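Side-chain contacts in Acarbose/maltose binding protein GacH (Streptomyces glaucescens, PDB 3K01), which binds acarbose and an acarbose homolog as the solute receptor of an ABC transporter, and may also bind maltose: residues 45-50 with 326-331; 118-123 with 340-345. All coordinates share one frame; numbering follows the deposited sequence.

After strand 28-34 the chain forms helix 41-49, then reaches residues 118-123 at the start of helix 121-125. It travels through about two hundred residues before helix 322-332 brings residues 326-331 back to helix 41-49, closing the long loop of interaction 1. A few residues further on, 340-345 return to 118-123 in interaction 2. The two closures therefore cross, since 118-123 lies inside the first loop and 340-345 beyond its end. Their centres are about 17 Å apart, yet they touch where Gln-326 packs on Val-341 and Val-344. Together they fasten helix 322-332 and the loop after it to helix 41-49 and to the lead-in of helix 121-125.

Interaction 1. Residues 45-50 with 326-331; sequences QALAEG and QQTTEK
Leu-47 reaches from helix 41-49 to helix 322-332, meeting Gln-327 and Thr-328 with its two methyl groups. The bond from CA to CB of Leu-47 is directed toward helix 322-332; CG lies anti to the carbonyl carbon (chi1 -71°), and beyond it the two methyls make the contact. CD2 of Leu-47 lies over the face of the Gln-327 amide, 3.4 Å from OE1 of Gln-327. The same methyl carbon, CD2 of Leu-47, is 3.8 Å from CD of Gln-327. The glutamine chain is extended as far as CD, and the final turn, chi3 -72°, presents this face to the methyl. Farther back along the same side chain, CB of Gln-327 is 4.0 Å from CD2 of Leu-47. Helix 41-49 belongs to the connection between the parallel strands 28-34 and 58-64, a beta-alpha-beta crossover of this solute-binding protein; Leu-47 thus joins that crossover to a helix formed far later in the chain. Its other methyl, CD1 of Leu-47, comes to 3.5 Å from OG1 of Thr-328, whose hydroxyl is hydrogen-bonded to the carbonyl of Val-324 one turn earlier. The threonine also touches Tyr-44, while the carbonyl oxygen of Leu-47 is hydrogen-bonded to the hydroxyl of Tyr-318.

Interaction 2. Residues 118-123 with 340-345; sequences DHLPQA and SVYEVP
Asp-118 turns its carboxylate onto Ser-340, which meets it with both its backbone amide and its hydroxyl. CG of the aspartate is anti to the backbone N (chi1 -163°), carrying the two oxygens across to the start of 340-345. Ser-340 N donates to OD1 of Asp-118 over 3.0 Å, with an N-H...O angle of 153°; the donor arrives on the syn side, 23° out of the carboxylate plane. OG of Ser-340 lies 2.9 Å from OD2 of Asp-118, and that oxygen of the carboxylate also forms a salt bridge with Arg-338. Next along the segment, the bond from CA to CB of His-119 is directed away from 340-345. Leu-120, the N-cap residue of helix 121-125, turns back toward the loop. Its CD1 approaches the Tyr-342 ring obliquely, with CD1 of Leu-120 4.3 Å from CE2 of Tyr-342, and both side chains pack on Ile-140 of strand 132-148. The hydroxyl of Tyr-342 is held by the carbonyl of Pro-336, which anchors the far end of the ring. The contact thus joins a polar end to an apolar one, and the backbone amide together with the positive charge of Arg-338 would probably stabilise Asp-118 as the carboxylate.

Interaction 1. Residues 45-50 with 326-331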
loop_
_atom_site.group_PDB
_atom_site.type_symbol
_atom_site.label_atom_id
_atom_site.label_comp_id
_atom_site.label_asym_id
_atom_site.label_seq_id
_atom_site.Cartn_x
_atom_site.Cartn_y
_atom_site.Cartn_z
ATOM N N GLN A 45 -7.500 19.099 6.357
ATOM C CA GLN A 45 -8.592 19.844 6.964
ATOM C C GLN A 45 -9.023 20.989 6.057
ATOM O O GLN A 45 -10.221 21.219 5.871
ATOM C CB GLN A 45 -8.211 20.364 8.349
ATOM C CG GLN A 45 -9.357 21.164 8.970
ATOM C CD GLN A 45 -9.211 21.481 10.440
ATOM O OE1 GLN A 45 -10.124 22.074 11.029
ATOM N NE2 GLN A 45 -8.100 21.092 11.041
ATOM N N ALA A 46 -8.062 21.713 5.489
ATOM C CA ALA A 46 -8.406 22.813 4.589
ATOM C C ALA A 46 -9.115 22.300 3.345
ATOM O O ALA A 46 -10.086 22.912 2.876
ATOM C CB ALA A 46 -7.173 23.622 4.230
ATOM N N LEU A 47 -8.637 21.177 2.785
ATOM C CA LEU A 47 -9.304 20.601 1.613
ATOM C C LEU A 47 -10.733 20.181 1.967
ATOM O O LEU A 47 -11.670 20.502 1.235
ATOM C CB LEU A 47 -8.510 19.395 1.083
ATOM C CG LEU A 47 -7.182 19.728 0.414
ATOM C CD1 LEU A 47 -6.371 18.470 0.132
ATOM C CD2 LEU A 47 -7.448 20.480 -0.875
ATOM N N ALA A 48 -10.906 19.510 3.095
ATOM C CA ALA A 48 -12.240 19.063 3.501
ATOM C C ALA A 48 -13.178 20.249 3.692
ATOM O O ALA A 48 -14.312 20.243 3.208
ATOM C CB ALA A 48 -12.151 18.241 4.750
ATOM N N GLU A 49 -12.696 21.284 4.361
ATOM C CA GLU A 49 -13.526 22.440 4.636
ATOM C C GLU A 49 -13.812 23.226 3.355
ATOM O O GLU A 49 -14.822 23.931 3.271
ATOM C CB GLU A 49 -12.921 23.295 5.769
ATOM C CG GLU A 49 -13.010 22.590 7.125
ATOM C CD GLU A 49 -12.271 23.274 8.266
ATOM O OE1 GLU A 49 -11.524 24.245 8.002
ATOM O OE2 GLU A 49 -12.402 22.799 9.422
ATOM N N GLY A 50 -12.957 23.087 2.340
ATOM C CA GLY A 50 -13.192 23.691 1.047
ATOM C C GLY A 50 -14.486 23.223 0.388
ATOM O O GLY A 50 -14.999 23.893 -0.517
ATOM N N GLN A 326 -5.044 16.546 -7.233
ATOM C CA GLN A 326 -3.921 17.374 -7.677
ATOM C C GLN A 326 -3.387 18.231 -6.560
ATOM O O GLN A 326 -2.190 18.283 -6.336
ATOM C CB GLN A 326 -4.353 18.254 -8.840
ATOM C CG GLN A 326 -3.253 19.215 -9.293
ATOM C CD GLN A 326 -3.734 20.140 -10.378
ATOM O OE1 GLN A 326 -4.642 19.804 -11.144
ATOM N NE2 GLN A 326 -3.119 21.310 -10.458
ATOM N N GLN A 327 -4.266 18.920 -5.848
ATOM C CA GLN A 327 -3.813 19.733 -4.714
ATOM C C GLN A 327 -3.090 18.892 -3.659
ATOM O O GLN A 327 -2.112 19.341 -3.063
ATOM C CB GLN A 327 -4.993 20.436 -4.079
ATOM C CG GLN A 327 -5.664 21.476 -4.950
ATOM C CD GLN A 327 -6.898 22.025 -4.292
ATOM O OE1 GLN A 327 -7.927 21.340 -4.180
ATOM N NE2 GLN A 327 -6.808 23.263 -3.828
ATOM N N THR A 328 -3.566 17.665 -3.429
ATOM C CA THR A 328 -2.961 16.784 -2.450
ATOM C C THR A 328 -1.522 16.466 -2.866
ATOM O O THR A 328 -0.613 16.509 -2.027
ATOM C CB THR A 328 -3.777 15.513 -2.323
ATOM O OG1 THR A 328 -5.126 15.847 -1.908
ATOM C CG2 THR A 328 -3.176 14.612 -1.308
ATOM N N THR A 329 -1.297 16.139 -4.132
ATOM C CA THR A 329 0.078 15.887 -4.569
ATOM C C THR A 329 0.945 17.141 -4.438
ATOM O O THR A 329 2.080 17.059 -3.944
ATOM C CB THR A 329 0.118 15.346 -6.000
ATOM O OG1 THR A 329 -0.654 14.130 -6.052
ATOM C CG2 THR A 329 1.557 15.082 -6.452
ATOM N N GLU A 330 0.423 18.284 -4.874
ATOM C CA GLU A 330 1.225 19.505 -4.867
ATOM C C GLU A 330 1.641 19.866 -3.457
ATOM O O GLU A 330 2.757 20.339 -3.240
ATOM C CB GLU A 330 0.450 20.660 -5.516
ATOM C CG GLU A 330 0.273 20.483 -7.020
ATOM C CD GLU A 330 -0.733 21.452 -7.617
ATOM O OE1 GLU A 330 -1.587 21.962 -6.850
ATOM O OE2 GLU A 330 -0.701 21.654 -8.853
ATOM N N LYS A 331 0.766 19.654 -2.493
ATOM C CA LYS A 331 1.018 20.062 -1.112
ATOM C C LYS A 331 1.680 18.989 -0.259
ATOM O O LYS A 331 2.458 19.313 0.644
ATOM C CB LYS A 331 -0.280 20.533 -0.437
ATOM C CG LYS A 331 -0.917 21.748 -1.113
ATOM C CD LYS A 331 -2.316 22.060 -0.587
ATOM C CE LYS A 331 -2.946 23.237 -1.315
ATOM N NZ LYS A 331 -3.833 23.996 -0.379
#

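Interaction 2. Residues 118-123 with 340-345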
loop_
_atom_site.group_PDB
_atom_site.type_symbol
_atom_site.label_atom_id
_atom_site.label_comp_id
_atom_site.label_asym_id
_atom_site.label_seq_id
_atom_site.Cartn_x
_atom_site.Cartn_y
_atom_site.Cartn_z
ATOM N N ASP A 118 -11.446 7.075 -14.666
ATOM C CA ASP A 118 -10.213 7.763 -14.505
ATOM C C ASP A 118 -9.289 7.029 -13.507
ATOM O O ASP A 118 -8.104 7.169 -13.556
ATOM C CB ASP A 118 -10.572 9.172 -13.981
ATOM C CG ASP A 118 -9.468 10.192 -14.134
ATOM O OD1 ASP A 118 -8.549 10.064 -14.917
ATOM O OD2 ASP A 118 -9.570 11.206 -13.456
ATOM N N HIS A 119 -9.827 6.252 -12.580
ATOM C CA HIS A 119 -8.944 5.707 -11.534
ATOM C C HIS A 119 -8.088 4.551 -12.026
ATOM O O HIS A 119 -8.520 3.742 -12.854
ATOM C CB HIS A 119 -9.738 5.278 -10.314
ATOM C CG HIS A 119 -10.445 6.405 -9.647
ATOM N ND1 HIS A 119 -9.809 7.286 -8.803
ATOM C CD2 HIS A 119 -11.729 6.820 -9.728
ATOM C CE1 HIS A 119 -10.676 8.178 -8.364
ATOM N NE2 HIS A 119 -11.845 7.929 -8.932
ATOM N N LEU A 120 -6.868 4.472 -11.506
ATOM C CA LEU A 120 -6.025 3.299 -11.714
ATOM C C LEU A 120 -6.820 2.040 -11.397
ATOM O O LEU A 120 -7.580 2.006 -10.438
ATOM C CB LEU A 120 -4.794 3.382 -10.817
ATOM C CG LEU A 120 -3.781 4.475 -11.186
ATOM C CD1 LEU A 120 -2.788 4.671 -10.034
ATOM C CD2 LEU A 120 -3.034 4.176 -12.495
ATOM N N PRO A 121 -6.632 0.971 -12.194
ATOM C CA PRO A 121 -7.534 -0.188 -12.037
ATOM C C PRO A 121 -7.444 -0.829 -10.642
ATOM O O PRO A 121 -8.456 -1.238 -10.059
ATOM C CB PRO A 121 -7.067 -1.147 -13.144
ATOM C CG PRO A 121 -5.653 -0.741 -13.410
ATOM C CD PRO A 121 -5.660 0.774 -13.281
ATOM N N GLN A 122 -6.244 -0.880 -10.073
ATOM C CA GLN A 122 -6.104 -1.467 -8.755
ATOM C C GLN A 122 -6.841 -0.641 -7.696
ATOM O O GLN A 122 -7.432 -1.174 -6.774
ATOM C CB GLN A 122 -4.626 -1.588 -8.341
ATOM C CG GLN A 122 -3.786 -2.441 -9.276
ATOM C CD GLN A 122 -3.111 -1.602 -10.353
ATOM O OE1 GLN A 122 -3.594 -0.522 -10.729
ATOM N NE2 GLN A 122 -1.977 -2.092 -10.854
ATOM N N ALA A 123 -6.736 0.684 -7.817
ATOM C CA ALA A 123 -7.391 1.581 -6.875
ATOM C C ALA A 123 -8.911 1.456 -6.991
ATOM O O ALA A 123 -9.591 1.341 -5.968
ATOM C CB ALA A 123 -6.934 3.026 -7.109
ATOM N N SER A 340 -5.680 10.916 -14.976
ATOM C CA SER A 340 -5.621 12.272 -15.529
ATOM C C SER A 340 -4.716 13.173 -14.719
ATOM O O SER A 340 -4.057 14.074 -15.279
ATOM C CB SER A 340 -7.018 12.903 -15.612
ATOM O OG SER A 340 -7.592 13.134 -14.323
ATOM N N VAL A 341 -4.666 12.955 -13.400
ATOM C CA VAL A 341 -3.930 13.868 -12.540
ATOM C C VAL A 341 -2.420 13.741 -12.767
ATOM O O VAL A 341 -1.682 14.711 -12.637
ATOM C CB VAL A 341 -4.318 13.633 -11.066
ATOM C CG1 VAL A 341 -3.500 14.487 -10.118
ATOM C CG2 VAL A 341 -5.810 13.955 -10.881
ATOM N N TYR A 342 -1.961 12.556 -13.166
ATOM C CA TYR A 342 -0.541 12.355 -13.479
ATOM C C TYR A 342 -0.076 13.152 -14.687
ATOM O O TYR A 342 1.121 13.333 -14.867
ATOM C CB TYR A 342 -0.235 10.855 -13.685
ATOM C CG TYR A 342 -0.222 10.079 -12.384
ATOM C CD1 TYR A 342 0.922 10.029 -11.604
ATOM C CD2 TYR A 342 -1.357 9.404 -11.940
ATOM C CE1 TYR A 342 0.935 9.327 -10.397
ATOM C CE2 TYR A 342 -1.355 8.681 -10.769
ATOM C CZ TYR A 342 -0.205 8.647 -9.992
ATOM O OH TYR A 342 -0.173 7.956 -8.810
ATOM N N GLU A 343 -1.019 13.608 -15.520
ATOM C CA GLU A 343 -0.666 14.445 -16.666
ATOM C C GLU A 343 -0.553 15.930 -16.359
ATOM O O GLU A 343 -0.122 16.715 -17.198
ATOM C CB GLU A 343 -1.657 14.230 -17.806
ATOM C CG GLU A 343 -1.523 12.882 -18.451
ATOM C CD GLU A 343 -2.473 12.689 -19.606
ATOM O OE1 GLU A 343 -3.317 13.586 -19.860
ATOM O OE2 GLU A 343 -2.389 11.632 -20.253
ATOM N N VAL A 344 -0.938 16.333 -15.156
ATOM C CA VAL A 344 -0.796 17.723 -14.752
ATOM C C VAL A 344 0.694 18.000 -14.545
ATOM O O VAL A 344 1.380 17.226 -13.872
ATOM C CB VAL A 344 -1.566 17.984 -13.458
ATOM C CG1 VAL A 344 -1.364 19.399 -12.978
ATOM C CG2 VAL A 344 -3.071 17.698 -13.659
ATOM N N PRO A 345 1.234 19.051 -15.176
ATOM C CA PRO A 345 2.684 19.231 -15.126
ATOM C C PRO A 345 3.290 19.225 -13.718
ATOM O O PRO A 345 4.359 18.634 -13.517
ATOM C CB PRO A 345 2.898 20.574 -15.833
ATOM C CG PRO A 345 1.787 20.561 -16.861
ATOM C CD PRO A 345 0.593 20.001 -16.106
#